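PDB 6JUF: SspB protein from Streptomyces clavuligerus, which probably acts as a metal-dependent DNase in the phosphorothioation-sensing SspABCD-SspE system that defends bacteria against phages. Local coordinates for residues E162-E166 with A167-K171; M179-A183 with Q184-G188. All blocks are in the same frame, centred on the assembly; numbering follows the deposited sequence.

Both contacts are local and occupy the two ends of helix 166-180: contact 1 (162-166 with 167-171) forms its N-terminal start, contact 2 (179-183 with 184-188) the turn that follows its C-terminal end, and their centres lie 22 Å apart. Contact 1 is a surface contact in which Ile169 is the one buried residue; it combines backbone bonds to the carbonyls of Val165 and Glu166, a bridging water and the apolar pair Pro164-Ile169. Contact 2 is partly buried, with Val181, Ala183 and Leu186 inside and a 3-10 segment as its scaffold. Helix 145-159 and the loop with Phe14 pack against contact 1, whereas contact 2 leans on strands 208-211 and 218-221 and reaches the second subunit.

Contact 1: E162-E166 with A167-K171; sequences EGPVE and ASIAK
Ala170 N donates to Glu166 O at 2.8 Å, an almost straight i to i+4 bond (166° at the hydrogen) in the first turn of helix 166-180. One residue earlier, Val165 O receives two weak bonds, from Ser168 N at 3.0 Å and from Ile169 N at 3.4 Å, as the first helical turn starts from Val165 at the N-cap position. The side chains follow this winding. Pro164 lays its ring across Ile169, CG lying 3.9 Å from CD1, while CG2 of Val165 rests 3.8 Å from OG of Ser168. That hydroxyl stands on the backbone-N side of its residue, opposite the carbonyl carbon (chi1 -59°), which turns it back toward the start of the helix. There a water joins it to the loop, 2.7 Å from Ser168 OG and accepting from Val165 N at 3.0 Å. Farther out, Ile152 and Val153 of helix 145-159 pack on Ile169, and Val156 on Pro164; Phe14 touches both Pro164 and Ile169. The side chain of Ser168 also touches Ala15 and lies about 9 Å from that of Glu18, a magnesium-binding residue, although no metal is bound to this chain. The N-cap backbone N-H is thus satisfied through water rather than directly by a side chain, and the apolar Pro164-Ile169 pair anchors the incoming loop against helix 145-159.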
loop_
_atom_site.group_PDB
_atom_site.type_symbol
_atom_site.label_atom_id
_atom_site.label_comp_id
_atom_site.label_asym_id
_atom_site.label_seq_id
_atom_site.Cartn_x
_atom_site.Cartn_y
_atom_site.Cartn_z
ATOM N N GLU B 162 8.294 -30.405 19.965
ATOM C CA GLU B 162 7.250 -30.967 19.117
ATOM C C GLU B 162 7.329 -30.441 17.692
ATOM O O GLU B 162 7.176 -31.197 16.733
ATOM C CB GLU B 162 5.874 -30.617 19.712
ATOM C CG GLU B 162 4.721 -30.523 18.708
ATOM C CD GLU B 162 3.678 -29.494 19.125
ATOM O OE1 GLU B 162 3.211 -29.552 20.286
ATOM O OE2 GLU B 162 3.322 -28.628 18.289
ATOM N N GLY B 163 7.633 -29.150 17.587
ATOM C CA GLY B 163 7.274 -28.297 16.448
ATOM C C GLY B 163 7.351 -28.652 14.964
ATOM O O GLY B 163 7.414 -29.803 14.560
ATOM N N PRO B 164 7.372 -27.615 14.118
ATOM C CA PRO B 164 7.069 -27.719 12.695
ATOM C C PRO B 164 8.057 -28.545 11.861
ATOM O O PRO B 164 9.201 -28.822 12.259
ATOM C CB PRO B 164 7.162 -26.245 12.231
ATOM C CG PRO B 164 8.261 -25.719 13.087
ATOM C CD PRO B 164 7.856 -26.265 14.447
ATOM N N VAL B 165 7.585 -28.923 10.691
ATOM C CA VAL B 165 8.460 -29.458 9.682
ATOM C C VAL B 165 9.184 -28.308 8.967
ATOM O O VAL B 165 8.733 -27.154 8.964
ATOM C CB VAL B 165 7.711 -30.395 8.684
ATOM C CG1 VAL B 165 7.158 -31.612 9.422
ATOM C CG2 VAL B 165 6.568 -29.656 7.986
ATOM N N GLU B 166 10.305 -28.648 8.369
ATOM C CA GLU B 166 11.153 -27.737 7.623
ATOM C C GLU B 166 10.365 -27.007 6.533
ATOM O O GLU B 166 10.532 -25.815 6.321
ATOM C CB GLU B 166 12.345 -28.502 7.057
ATOM C CG GLU B 166 13.299 -27.643 6.236
ATOM C CD GLU B 166 14.475 -28.428 5.728
ATOM O OE1 GLU B 166 15.457 -28.573 6.474
ATOM O OE2 GLU B 166 14.393 -28.933 4.609
ATOM N N ALA B 167 9.452 -27.712 5.890
ATOM C CA ALA B 167 8.666 -27.124 4.804
ATOM C C ALA B 167 7.877 -25.931 5.294
ATOM O O ALA B 167 7.705 -24.928 4.539
ATOM C CB ALA B 167 7.758 -28.163 4.124
ATOM N N SER B 168 7.354 -26.011 6.511
ATOM C CA SER B 168 6.636 -24.832 7.050
ATOM C C SER B 168 7.565 -23.654 7.300
ATOM O O SER B 168 7.180 -22.478 7.097
ATOM C CB SER B 168 5.930 -25.181 8.353
ATOM O OG SER B 168 5.022 -26.234 8.127
ATOM N N ILE B 169 8.750 -23.926 7.818
ATOM C CA ILE B 169 9.719 -22.844 8.063
ATOM C C ILE B 169 10.117 -22.233 6.711
ATOM O O ILE B 169 10.237 -21.004 6.580
ATOM C CB ILE B 169 10.919 -23.379 8.855
ATOM C CG1 ILE B 169 10.446 -23.729 10.291
ATOM C CG2 ILE B 169 12.070 -22.345 8.855
ATOM C CD1 ILE B 169 11.412 -24.580 11.128
ATOM N N ALA B 170 10.352 -23.062 5.700
ATOM C CA ALA B 170 10.711 -22.509 4.363
ATOM C C ALA B 170 9.582 -21.620 3.839
ATOM O O ALA B 170 9.851 -20.628 3.159
ATOM C CB ALA B 170 10.964 -23.639 3.347
ATOM N N LYS B 171 8.327 -21.971 4.134
ATOM C CA LYS B 171 7.191 -21.135 3.706
ATOM C C LYS B 171 7.207 -19.801 4.495
ATOM O O LYS B 171 6.879 -18.728 3.878
ATOM C CB LYS B 171 5.882 -21.891 3.951
ATOM C CG LYS B 171 5.661 -22.986 2.902
ATOM C CD LYS B 171 4.586 -23.960 3.350
ATOM C CE LYS B 171 4.420 -25.067 2.308
ATOM N NZ LYS B 171 3.636 -26.190 2.844
HETATM O O HOH W 1 4.790 -27.797 10.320
#

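Contact 2: M179-A183 with Q184-G188; sequences MYVPA and QRLRG
A short 3-10 segment, entered through Pro182 just after helix 166-180 ends, bends the chain sharply here. Two successive i to i+3 bonds define it: Arg185 N to Pro182 O and Leu186 N to Ala183 O, each 3.0 Å. Both donors sit well above the carbonyl planes, by 48° and 59°, as the tight winding brings them in from over the C=O groups. CG2 of Val181 meets CD2 of Leu186 at 3.6 Å, the two branched side chains crossing at an angle. Arg185 lies against Pro182: chi1 (-45°) keeps CG of Arg185 anti to its carbonyl carbon, 4.0 Å from Pro182 CD, and the bend at chi2 then turns the rest of the chain so that Pro182 CB lies over one face of the guanidinium, toward the rim of that group. Glu209 on strand 208-211 takes Arg185 NE in a salt bridge, and Trp219 touches both Val181 and Arg185. Leu107 and Glu204 of the second subunit pack on Ala183 and Gln184. The bonded backbone therefore presents two chemistries: Val181 and Leu186 form a buried apolar pair, while the arginine spends its aliphatic stem on proline and its charge on Glu209, tying the turn to the neighbouring strand.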
loop_
_atom_site.group_PDB
_atom_site.type_symbol
_atom_site.label_atom_id
_atom_site.label_comp_id
_atom_site.label_asym_id
_atom_site.label_seq_id
_atom_site.Cartn_x
_atom_site.Cartn_y
_atom_site.Cartn_z
ATOM N N MET B 179 7.076 -10.014 2.066
ATOM C CA MET B 179 6.555 -8.943 2.914
ATOM C C MET B 179 7.485 -7.717 2.841
ATOM O O MET B 179 7.020 -6.563 2.912
ATOM C CB MET B 179 6.459 -9.436 4.377
ATOM C CG MET B 179 6.057 -8.326 5.388
ATOM S SD MET B 179 5.529 -9.174 6.910
ATOM C CE MET B 179 5.235 -7.722 7.903
ATOM N N TYR B 180 8.806 -7.957 2.792
ATOM C CA TYR B 180 9.751 -6.843 2.951
ATOM C C TYR B 180 10.556 -6.380 1.726
ATOM O O TYR B 180 11.113 -5.276 1.761
ATOM C CB TYR B 180 10.773 -7.144 4.080
ATOM C CG TYR B 180 10.143 -7.309 5.459
ATOM C CD1 TYR B 180 9.664 -6.167 6.168
ATOM C CD2 TYR B 180 9.990 -8.555 6.051
ATOM C CE1 TYR B 180 9.040 -6.327 7.424
ATOM C CE2 TYR B 180 9.379 -8.697 7.281
ATOM C CZ TYR B 180 8.922 -7.598 7.981
ATOM O OH TYR B 180 8.352 -7.774 9.216
ATOM N N VAL B 181 10.726 -7.215 0.691
ATOM C CA VAL B 181 11.580 -6.867 -0.446
ATOM C C VAL B 181 10.748 -6.196 -1.565
ATOM O O VAL B 181 9.520 -6.370 -1.647
ATOM C CB VAL B 181 12.369 -8.090 -1.047
ATOM C CG1 VAL B 181 13.098 -8.837 0.054
ATOM C CG2 VAL B 181 11.467 -9.007 -1.867
ATOM N N PRO B 182 11.418 -5.387 -2.407
ATOM C CA PRO B 182 10.658 -4.741 -3.493
ATOM C C PRO B 182 9.997 -5.750 -4.403
ATOM O O PRO B 182 10.545 -6.845 -4.627
ATOM C CB PRO B 182 11.725 -3.923 -4.257
ATOM C CG PRO B 182 12.827 -3.693 -3.214
ATOM C CD PRO B 182 12.824 -4.941 -2.340
ATOM N N ALA B 183 8.786 -5.414 -4.880
ATOM C CA ALA B 183 8.001 -6.326 -5.691
ATOM C C ALA B 183 8.784 -6.796 -6.932
ATOM O O ALA B 183 8.605 -7.883 -7.422
ATOM C CB ALA B 183 6.705 -5.618 -6.121
ATOM N N GLN B 184 9.690 -5.940 -7.401
ATOM C CA GLN B 184 10.484 -6.240 -8.628
ATOM C C GLN B 184 11.414 -7.441 -8.450
ATOM O O GLN B 184 11.767 -8.093 -9.450
ATOM C CB GLN B 184 11.302 -5.003 -9.010
ATOM C CG GLN B 184 10.432 -3.862 -9.543
ATOM C CD GLN B 184 9.421 -3.262 -8.546
ATOM O OE1 GLN B 184 8.183 -3.149 -8.846
ATOM N NE2 GLN B 184 9.914 -2.798 -7.410
ATOM N N ARG B 185 11.743 -7.755 -7.187
ATOM C CA ARG B 185 12.619 -8.921 -6.871
ATOM C C ARG B 185 11.864 -10.210 -6.807
ATOM O O ARG B 185 12.466 -11.301 -6.674
ATOM C CB ARG B 185 13.303 -8.720 -5.551
ATOM C CG ARG B 185 13.896 -7.320 -5.350
ATOM C CD ARG B 185 14.805 -6.851 -6.469
ATOM N NE ARG B 185 15.285 -5.538 -6.042
ATOM C CZ ARG B 185 15.220 -4.411 -6.729
ATOM N NH1 ARG B 185 14.792 -4.380 -8.005
ATOM N NH2 ARG B 185 15.641 -3.270 -6.163
ATOM N N LEU B 186 10.530 -10.080 -6.822
ATOM C CA LEU B 186 9.668 -11.249 -6.703
ATOM C C LEU B 186 9.308 -11.777 -8.059
ATOM O O LEU B 186 9.335 -11.054 -9.062
ATOM C CB LEU B 186 8.408 -10.919 -5.912
ATOM C CG LEU B 186 8.672 -10.351 -4.493
ATOM C CD1 LEU B 186 7.360 -9.926 -3.865
ATOM C CD2 LEU B 186 9.385 -11.393 -3.601
ATOM N N ARG B 187 9.025 -13.051 -8.115
ATOM C CA ARG B 187 8.486 -13.587 -9.332
ATOM C C ARG B 187 7.082 -14.080 -9.047
ATOM O O ARG B 187 6.840 -14.862 -8.139
ATOM C CB ARG B 187 9.388 -14.667 -9.970
ATOM C CG ARG B 187 10.725 -14.118 -10.464
ATOM C CD ARG B 187 10.520 -12.872 -11.326
ATOM N NE ARG B 187 11.683 -11.954 -11.481
ATOM C CZ ARG B 187 12.892 -12.057 -10.933
ATOM N NH1 ARG B 187 13.235 -13.076 -10.158
ATOM N NH2 ARG B 187 13.796 -11.112 -11.185
ATOM N N GLY B 188 6.138 -13.560 -9.805
ATOM C CA GLY B 188 4.901 -14.266 -9.940
ATOM C C GLY B 188 5.328 -15.603 -10.521
ATOM O O GLY B 188 6.488 -15.776 -10.987
#